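Local coordinates for extracellular solute-binding protein, family 1 (Trichodesmium erythraeum IMS101, PDB 6G7N) that binds ferric iron between its two lobes and probably hands it to an ABC transporter for import into the cell, at residues Asn81-Ala86 / Tyr254-Glu259; Ala179-Val184 / Gln211-Lys216; Thr119-Ala124 / Ala147-Ile152. One frame throughout, in Å; residues are numbered along the deposited sequence.

Contact 1 (Asn81-Ala86 / Tyr254-Glu259); sequences NNKIPA and YLVSPE
Val-256 buries more surface here than any other residue, and its two methyl groups divide the work: CG1 lies against Ile-84 while CG2 meets Lys-83. The contact joins two places where helices stop in a bilobed fold of the periplasmic binding protein type, the C-terminal end of helix 78-83 and the bend between helices 245-255 and 258-266. With chi1 at -55°, Val-256 puts CG1 beside its own backbone N and CG2 in the crowded position between N and the carbonyl carbon, which spreads the isopropyl group across both neighbours. CG1 of Val-256 sits 3.7 Å from CG1 of Ile-84 and equally near its CD1, the two side chains lying nearly perpendicular. Helix 78-83 has ended by Ile-84, whose backbone turns extended and whose buried branched chain also rests on Phe-96 and Phe-98 of strand 96-108. Phe-98 touches Val-256 as well, so an apolar residue is apt on both sides.

Lys-83 takes part through its aliphatic root. Its CB is 3.9 Å from CG2 of Val-256, and the chain bends at chi2 and then carries the ammonium group away, which suits a lysine at an exposed margin: methylenes cover the valine, the charge leaves it. Val-274, from a loop, touches both residues.

Behind the valine, Ser-257 occupies the N-cap position of helix 258-266. Its OG donates to Tyr-254 O at 2.8 Å, lying in the carbonyl plane with a C=O...OG angle of 159°, and the same oxygen also accepts from Ser-257 N.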
loop_
_atom_site.group_PDB
_atom_site.type_symbol
_atom_site.label_atom_id
_atom_site.label_comp_id
_atom_site.label_asym_id
_atom_site.label_seq_id
_atom_site.Cartn_x
_atom_site.Cartn_y
_atom_site.Cartn_z
ATOM N N ASN A 81 -12.190 13.641 7.780
ATOM C CA ASN A 81 -11.869 14.432 6.625
ATOM C C ASN A 81 -10.753 15.420 6.896
ATOM O O ASN A 81 -9.914 15.689 6.030
ATOM C CB ASN A 81 -13.084 15.126 6.058
ATOM C CG ASN A 81 -14.128 14.180 5.510
ATOM O OD1 ASN A 81 -13.858 13.017 5.185
ATOM N ND2 ASN A 81 -15.351 14.689 5.406
ATOM N N ASN A 82 -10.761 16.023 8.083
ATOM C CA ASN A 82 -9.712 16.978 8.403
ATOM C C ASN A 82 -8.343 16.287 8.598
ATOM O O ASN A 82 -7.326 16.812 8.155
ATOM C CB ASN A 82 -10.074 17.803 9.643
ATOM C CG ASN A 82 -9.011 18.834 9.930
ATOM O OD1 ASN A 82 -8.602 19.601 9.046
ATOM N ND2 ASN A 82 -8.458 18.772 11.178
ATOM N N LYS A 83 -8.339 15.158 9.281
ATOM C CA LYS A 83 -7.089 14.509 9.625
ATOM C C LYS A 83 -6.500 13.635 8.514
ATOM O O LYS A 83 -5.283 13.438 8.496
ATOM C CB LYS A 83 -7.242 13.680 10.912
ATOM C CG LYS A 83 -7.555 14.530 12.146
ATOM C CD LYS A 83 -6.427 15.471 12.532
ATOM C CE LYS A 83 -6.737 16.228 13.797
ATOM N NZ LYS A 83 -5.618 17.115 14.201
ATOM N N ILE A 84 -7.337 13.066 7.640
ATOM C CA ILE A 84 -6.837 12.207 6.558
ATOM C C ILE A 84 -6.715 13.060 5.313
ATOM O O ILE A 84 -7.694 13.663 4.861
ATOM C CB ILE A 84 -7.725 10.994 6.330
ATOM C CG1 ILE A 84 -7.858 10.172 7.605
ATOM C CG2 ILE A 84 -7.185 10.165 5.194
ATOM C CD1 ILE A 84 -8.806 9.008 7.529
ATOM N N PRO A 85 -5.501 13.133 4.712
ATOM C CA PRO A 85 -5.360 13.895 3.483
ATOM C C PRO A 85 -6.373 13.455 2.427
ATOM O O PRO A 85 -6.629 12.263 2.271
ATOM C CB PRO A 85 -3.913 13.553 3.034
ATOM C CG PRO A 85 -3.206 13.170 4.291
ATOM C CD PRO A 85 -4.238 12.489 5.131
ATOM N N ALA A 86 -6.898 14.425 1.664
ATOM C CA ALA A 86 -7.935 14.120 0.688
ATOM C C ALA A 86 -7.529 13.057 -0.319
ATOM O O ALA A 86 -8.355 12.255 -0.743
ATOM C CB ALA A 86 -8.353 15.383 -0.041
ATOM N N TYR A 254 -11.007 7.018 16.082
ATOM C CA TYR A 254 -9.910 6.715 16.986
ATOM C C TYR A 254 -8.607 6.453 16.232
ATOM O O TYR A 254 -7.530 6.875 16.668
ATOM C CB TYR A 254 -10.309 5.525 17.873
ATOM C CG TYR A 254 -9.126 4.950 18.591
ATOM C CD1 TYR A 254 -8.517 5.606 19.653
ATOM C CD2 TYR A 254 -8.529 3.769 18.130
ATOM C CE1 TYR A 254 -7.368 5.078 20.246
ATOM C CE2 TYR A 254 -7.403 3.262 18.701
ATOM C CZ TYR A 254 -6.816 3.912 19.743
ATOM O OH TYR A 254 -5.634 3.414 20.262
ATOM N N LEU A 255 -8.695 5.788 15.076
ATOM C CA LEU A 255 -7.496 5.459 14.312
ATOM C C LEU A 255 -6.702 6.655 13.821
ATOM O O LEU A 255 -5.509 6.490 13.518
ATOM C CB LEU A 255 -7.821 4.544 13.138
ATOM C CG LEU A 255 -8.242 3.110 13.488
ATOM C CD1 LEU A 255 -8.601 2.389 12.196
ATOM C CD2 LEU A 255 -7.161 2.366 14.221
ATOM N N VAL A 256 -7.321 7.839 13.719
ATOM C CA VAL A 256 -6.574 9.027 13.308
ATOM C C VAL A 256 -5.972 9.792 14.475
ATOM O O VAL A 256 -5.279 10.787 14.254
ATOM C CB VAL A 256 -7.351 9.958 12.364
ATOM C CG1 VAL A 256 -7.829 9.188 11.140
ATOM C CG2 VAL A 256 -8.512 10.657 13.045
ATOM N N SER A 257 -6.225 9.354 15.711
ATOM C CA SER A 257 -5.591 9.998 16.850
ATOM C C SER A 257 -4.062 9.820 16.778
ATOM O O SER A 257 -3.572 8.827 16.237
ATOM C CB SER A 257 -6.139 9.451 18.168
ATOM O OG SER A 257 -5.749 8.096 18.389
ATOM N N PRO A 258 -3.287 10.730 17.391
ATOM C CA PRO A 258 -1.830 10.566 17.301
ATOM C C PRO A 258 -1.318 9.250 17.865
ATOM O O PRO A 258 -0.430 8.636 17.285
ATOM C CB PRO A 258 -1.301 11.783 18.042
ATOM C CG PRO A 258 -2.370 12.813 17.783
ATOM C CD PRO A 258 -3.658 12.055 17.907
ATOM N N GLU A 259 -1.891 8.852 18.992
ATOM C CA GLU A 259 -1.412 7.590 19.592
ATOM C C GLU A 259 -1.704 6.336 18.708
ATOM O O GLU A 259 -0.860 5.447 18.527
ATOM C CB GLU A 259 -2.015 7.468 20.998
#

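Contact 2 (Ala179-Val184 / Gln211-Lys216); sequences AQIKAV and QAVADK
Val-213 reaches toward helix 177-186 with a single branch, and its methyl CG1 touches both Ile-181 and Lys-182. The valine stands roughly square to each of these side chains, so the touching is by one methyl rather than along a length of chain. CG1 of Val-213 is 4.0 Å from CG2 of Ile-181 and 4.2 Å from CG of Lys-182. Holding chi1 at 167°, Val-213 sets CG1 anti to its backbone N, on the side of the carbonyl carbon, while CG2 turns back beside the N. A short branched residue fits because the backbones come close, with CA of Lys-182 6.3 Å from CA of Val-213.

The packing joins helices 177-186 and 208-216 in the lobe of this binding-protein fold that supplies the iron ligands Tyr-141, Tyr-197 and Tyr-198. Helix 196-204 runs between them in the sequence and adds to the same cluster: its Leu-202 touches both Ile-181 and Val-213. Ile-181 also lies on Tyr-198, which makes this buried isoleucine a second-shell neighbour of the metal, its side chain about 10 Å from the bound iron.

Ile-181 offers its short branch, CG2, to the valine; an apolar side chain suits a buried position, and its second branch at CB supplies the methyl that touches. Lys-182, at the exposed margin, shows the opposite logic. Only the first part of its chain covers Val-213; beyond CG it stays extended, every torsion close to 180°, and takes NZ away from the apolar contact.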
loop_
_atom_site.group_PDB
_atom_site.type_symbol
_atom_site.label_atom_id
_atom_site.label_comp_id
_atom_site.label_asym_id
_atom_site.label_seq_id
_atom_site.Cartn_x
_atom_site.Cartn_y
_atom_site.Cartn_z
ATOM N N ALA A 179 11.599 -10.740 -1.789
ATOM C CA ALA A 179 12.450 -11.503 -2.703
ATOM C C ALA A 179 13.128 -10.590 -3.714
ATOM O O ALA A 179 14.274 -10.849 -4.099
ATOM C CB ALA A 179 11.665 -12.594 -3.399
ATOM N N GLN A 180 12.453 -9.511 -4.135
ATOM C CA GLN A 180 13.099 -8.592 -5.084
ATOM C C GLN A 180 14.248 -7.851 -4.396
ATOM O O GLN A 180 15.308 -7.661 -4.978
ATOM C CB GLN A 180 12.096 -7.612 -5.692
ATOM C CG GLN A 180 10.814 -8.228 -6.205
ATOM C CD GLN A 180 10.988 -9.447 -7.059
ATOM O OE1 GLN A 180 11.795 -9.466 -7.987
ATOM N NE2 GLN A 180 10.226 -10.491 -6.736
ATOM N N ILE A 181 14.024 -7.426 -3.151
ATOM C CA ILE A 181 15.071 -6.756 -2.398
ATOM C C ILE A 181 16.290 -7.682 -2.241
ATOM O O ILE A 181 17.444 -7.247 -2.431
ATOM C CB ILE A 181 14.543 -6.277 -1.026
ATOM C CG1 ILE A 181 13.429 -5.231 -1.222
ATOM C CG2 ILE A 181 15.672 -5.725 -0.174
ATOM C CD1 ILE A 181 12.698 -4.861 0.049
ATOM N N LYS A 182 16.036 -8.945 -1.889
ATOM C CA LYS A 182 17.134 -9.886 -1.737
ATOM C C LYS A 182 17.874 -10.098 -3.080
ATOM O O LYS A 182 19.102 -10.249 -3.098
ATOM C CB LYS A 182 16.634 -11.195 -1.162
ATOM C CG LYS A 182 16.198 -11.072 0.294
ATOM C CD LYS A 182 15.632 -12.366 0.862
ATOM C CE LYS A 182 15.165 -12.291 2.308
ATOM N NZ LYS A 182 14.518 -13.583 2.723
ATOM N N ALA A 183 17.150 -10.119 -4.200
ATOM C CA ALA A 183 17.745 -10.296 -5.520
ATOM C C ALA A 183 18.605 -9.091 -5.887
ATOM O O ALA A 183 19.668 -9.243 -6.501
ATOM C CB ALA A 183 16.667 -10.562 -6.564
ATOM N N VAL A 184 18.166 -7.891 -5.520
ATOM C CA VAL A 184 18.976 -6.690 -5.736
ATOM C C VAL A 184 20.276 -6.746 -4.912
ATOM O O VAL A 184 21.366 -6.507 -5.435
ATOM C CB VAL A 184 18.166 -5.423 -5.424
ATOM C CG1 VAL A 184 19.034 -4.185 -5.400
ATOM C CG2 VAL A 184 17.038 -5.243 -6.441
ATOM N N GLN A 211 19.744 -7.982 8.188
ATOM C CA GLN A 211 20.456 -6.714 8.319
ATOM C C GLN A 211 21.517 -6.552 7.210
ATOM O O GLN A 211 21.684 -5.459 6.681
ATOM C CB GLN A 211 21.069 -6.568 9.737
ATOM N N ALA A 212 22.187 -7.648 6.836
ATOM C CA ALA A 212 23.211 -7.609 5.787
ATOM C C ALA A 212 22.620 -7.290 4.427
ATOM O O ALA A 212 23.168 -6.481 3.687
ATOM C CB ALA A 212 24.014 -8.905 5.738
ATOM N N VAL A 213 21.460 -7.874 4.127
ATOM C CA VAL A 213 20.729 -7.535 2.907
ATOM C C VAL A 213 20.366 -6.060 2.938
ATOM O O VAL A 213 20.598 -5.329 1.965
ATOM C CB VAL A 213 19.441 -8.402 2.748
ATOM C CG1 VAL A 213 18.508 -7.849 1.670
ATOM C CG2 VAL A 213 19.803 -9.834 2.417
ATOM N N ALA A 214 19.794 -5.611 4.051
ATOM C CA ALA A 214 19.326 -4.230 4.131
ATOM C C ALA A 214 20.428 -3.203 3.944
ATOM O O ALA A 214 20.226 -2.189 3.296
ATOM C CB ALA A 214 18.585 -3.998 5.431
ATOM N N ASP A 215 21.616 -3.507 4.447
ATOM C CA ASP A 215 22.751 -2.607 4.317
ATOM C C ASP A 215 23.253 -2.452 2.881
ATOM O O ASP A 215 23.892 -1.463 2.582
ATOM C CB ASP A 215 23.912 -3.136 5.155
ATOM N N LYS A 216 22.950 -3.431 2.028
ATOM C CA LYS A 216 23.352 -3.440 0.616
ATOM C C LYS A 216 22.380 -2.759 -0.340
ATOM O O LYS A 216 22.717 -2.583 -1.528
ATOM C CB LYS A 216 23.522 -4.878 0.128
ATOM C CG LYS A 216 24.729 -5.556 0.747
ATOM C CD LYS A 216 24.793 -7.027 0.408
ATOM C CE LYS A 216 26.110 -7.647 0.854
ATOM N NZ LYS A 216 27.084 -7.515 -0.253
#

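Contact 3 (Thr119-Ala124 / Ala147-Ile152); sequences TYEDLA and ASLIEI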
loop_
_atom_site.group_PDB
_atom_site.type_symbol
_atom_site.label_atom_id
_atom_site.label_comp_id
_atom_site.label_asym_id
_atom_site.label_seq_id
_atom_site.Cartn_x
_atom_site.Cartn_y
_atom_site.Cartn_z
ATOM N N THR A 119 12.942 8.862 -12.284
ATOM C CA THR A 119 11.512 8.664 -12.384
ATOM C C THR A 119 11.155 7.197 -12.642
ATOM O O THR A 119 11.981 6.395 -13.075
ATOM C CB THR A 119 10.936 9.491 -13.542
ATOM O OG1 THR A 119 11.538 9.010 -14.732
ATOM C CG2 THR A 119 11.232 10.999 -13.366
ATOM N N TYR A 120 9.872 6.865 -12.461
ATOM C CA TYR A 120 9.358 5.588 -12.911
ATOM C C TYR A 120 9.523 5.469 -14.429
ATOM O O TYR A 120 9.856 4.400 -14.952
ATOM C CB TYR A 120 7.866 5.408 -12.566
ATOM C CG TYR A 120 7.567 5.463 -11.076
ATOM C CD1 TYR A 120 7.921 4.434 -10.227
ATOM C CD2 TYR A 120 6.942 6.576 -10.526
ATOM C CE1 TYR A 120 7.657 4.484 -8.854
ATOM C CE2 TYR A 120 6.689 6.655 -9.174
ATOM C CZ TYR A 120 7.057 5.626 -8.333
ATOM O OH TYR A 120 6.827 5.757 -6.973
ATOM N N GLU A 121 9.286 6.564 -15.155
ATOM C CA GLU A 121 9.329 6.559 -16.606
ATOM C C GLU A 121 10.698 6.157 -17.117
ATOM O O GLU A 121 10.813 5.438 -18.116
ATOM C CB GLU A 121 8.907 7.935 -17.148
ATOM C CG GLU A 121 7.398 8.213 -16.985
ATOM C CD GLU A 121 6.908 8.600 -15.577
ATOM O OE1 GLU A 121 7.714 8.859 -14.666
ATOM O OE2 GLU A 121 5.660 8.632 -15.430
ATOM N N ASP A 122 11.751 6.609 -16.442
ATOM C CA ASP A 122 13.133 6.337 -16.840
ATOM C C ASP A 122 13.472 4.857 -16.798
ATOM O O ASP A 122 14.425 4.406 -17.453
ATOM C CB ASP A 122 14.081 7.135 -15.923
ATOM C CG ASP A 122 15.543 6.719 -16.018
ATOM O OD1 ASP A 122 16.184 7.286 -16.880
ATOM O OD2 ASP A 122 16.094 5.953 -15.165
ATOM N N LEU A 123 12.698 4.061 -16.049
ATOM C CA LEU A 123 12.971 2.628 -15.939
ATOM C C LEU A 123 12.730 1.853 -17.228
ATOM O O LEU A 123 13.167 0.702 -17.333
ATOM C CB LEU A 123 12.152 2.013 -14.801
ATOM C CG LEU A 123 12.408 2.677 -13.449
ATOM C CD1 LEU A 123 11.537 2.022 -12.395
ATOM C CD2 LEU A 123 13.888 2.589 -13.095
ATOM N N ALA A 124 12.094 2.481 -18.222
ATOM C CA ALA A 124 11.933 1.859 -19.539
ATOM C C ALA A 124 13.096 2.109 -20.479
ATOM O O ALA A 124 13.088 1.574 -21.586
ATOM C CB ALA A 124 10.623 2.353 -20.181
ATOM N N ALA A 147 -1.764 1.288 -12.924
ATOM C CA ALA A 147 -2.951 2.114 -13.046
ATOM C C ALA A 147 -2.615 3.605 -12.971
ATOM O O ALA A 147 -3.139 4.412 -13.751
ATOM C CB ALA A 147 -3.976 1.726 -11.988
ATOM N N SER A 148 -1.733 3.970 -12.030
ATOM C CA SER A 148 -1.333 5.381 -11.928
ATOM C C SER A 148 -0.663 5.888 -13.213
ATOM O O SER A 148 -0.862 7.035 -13.627
ATOM C CB SER A 148 -0.465 5.620 -10.688
ATOM O OG SER A 148 0.887 5.293 -10.870
ATOM N N LEU A 149 0.146 5.024 -13.831
ATOM C CA LEU A 149 0.839 5.391 -15.070
ATOM C C LEU A 149 -0.128 5.505 -16.250
ATOM O O LEU A 149 0.034 6.377 -17.110
ATOM C CB LEU A 149 1.977 4.415 -15.362
ATOM C CG LEU A 149 3.111 4.436 -14.331
ATOM C CD1 LEU A 149 4.051 3.270 -14.556
ATOM C CD2 LEU A 149 3.856 5.749 -14.368
ATOM N N ILE A 150 -1.162 4.656 -16.292
ATOM C CA ILE A 150 -2.189 4.785 -17.312
ATOM C C ILE A 150 -2.990 6.073 -17.116
ATOM O O ILE A 150 -3.300 6.772 -18.084
ATOM C CB ILE A 150 -3.128 3.557 -17.308
ATOM C CG1 ILE A 150 -2.364 2.288 -17.712
ATOM C CG2 ILE A 150 -4.317 3.789 -18.242
ATOM C CD1 ILE A 150 -3.123 1.026 -17.414
ATOM N N GLU A 151 -3.306 6.407 -15.872
ATOM C CA GLU A 151 -3.992 7.673 -15.596
ATOM C C GLU A 151 -3.196 8.861 -16.133
ATOM O O GLU A 151 -3.765 9.768 -16.730
ATOM C CB GLU A 151 -4.240 7.805 -14.116
ATOM C CG GLU A 151 -4.849 9.126 -13.664
ATOM C CD GLU A 151 -6.306 9.342 -13.959
ATOM O OE1 GLU A 151 -6.948 8.452 -14.548
ATOM O OE2 GLU A 151 -6.831 10.414 -13.563
ATOM N N ILE A 152 -1.881 8.883 -15.888
ATOM C CA ILE A 152 -1.061 9.991 -16.371
ATOM C C ILE A 152 -0.934 9.979 -17.897
ATOM O O ILE A 152 -1.224 10.972 -18.564
ATOM C CB ILE A 152 0.350 9.991 -15.749
ATOM C CG1 ILE A 152 0.334 10.169 -14.218
ATOM C CG2 ILE A 152 1.226 11.021 -16.404
ATOM C CD1 ILE A 152 -0.153 11.489 -13.719
#
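Glu-121 places CG beside its backbone N, with chi1 at -72°, and then bends sharply at chi2, 77°, a folded shape that swings its carboxylate round to Leu-149. The leucine also has CG beside its N; its second torsion sends CD1 out as the continuation of the chain and leaves CD2, the other methyl on CG, facing Glu-121. The two side chains meet at a slant, OE2 of Glu-121 lying 3.6 Å from CD2 of Leu-149. OE2 can only rest on a methyl here; its polar partners are Arg-227 (salt bridge) and His-153 (hydrogen bond), the latter one residue past segment 147-152 on the same helix, while OE1 is bonded to Asn-223, and together they fix the rotation of the carboxylate and would probably favour its charged form.

In the binding-protein fold this joins the loop between strands 96-108 and 132-133 to the long helix 140-167. Trp-161, farther along that helix, touches Leu-149 and bonds Tyr-120 O. Tyr-120 adds its CB, 4.4 Å from CD2 of Leu-149; its OH is bonded to the backbone at Arg-103 and His-230, a tyrosine thus suiting both apolar and polar surroundings. The turn itself begins with an ST motif: OG1 of Thr-119 accepts from Asp-122 N at 3.0 Å, with an N-H...O angle of 149°, where the 3-10 segment starts.

In the fold
The three contacts are separate packing sites, none touching another. Contacts 1 and 2 lie on opposite sides of the chain's centre, their centres 33 Å apart. Contact 3 is 24 Å from contact 2, centre to centre, and 29 Å from contact 1; the nearest atoms of contacts 2 and 3 are about 11 Å apart. Contact 2 has the clearest link to the ligand site, the side chain of Ile-181 lying about 12 Å from the bound D-alanine. Contact 3 shares helix 140-167 with an iron ligand, Tyr-141. Along the chain contact 3 closes before contact 2 opens, and both fall within the long excursion that contact 1 brackets.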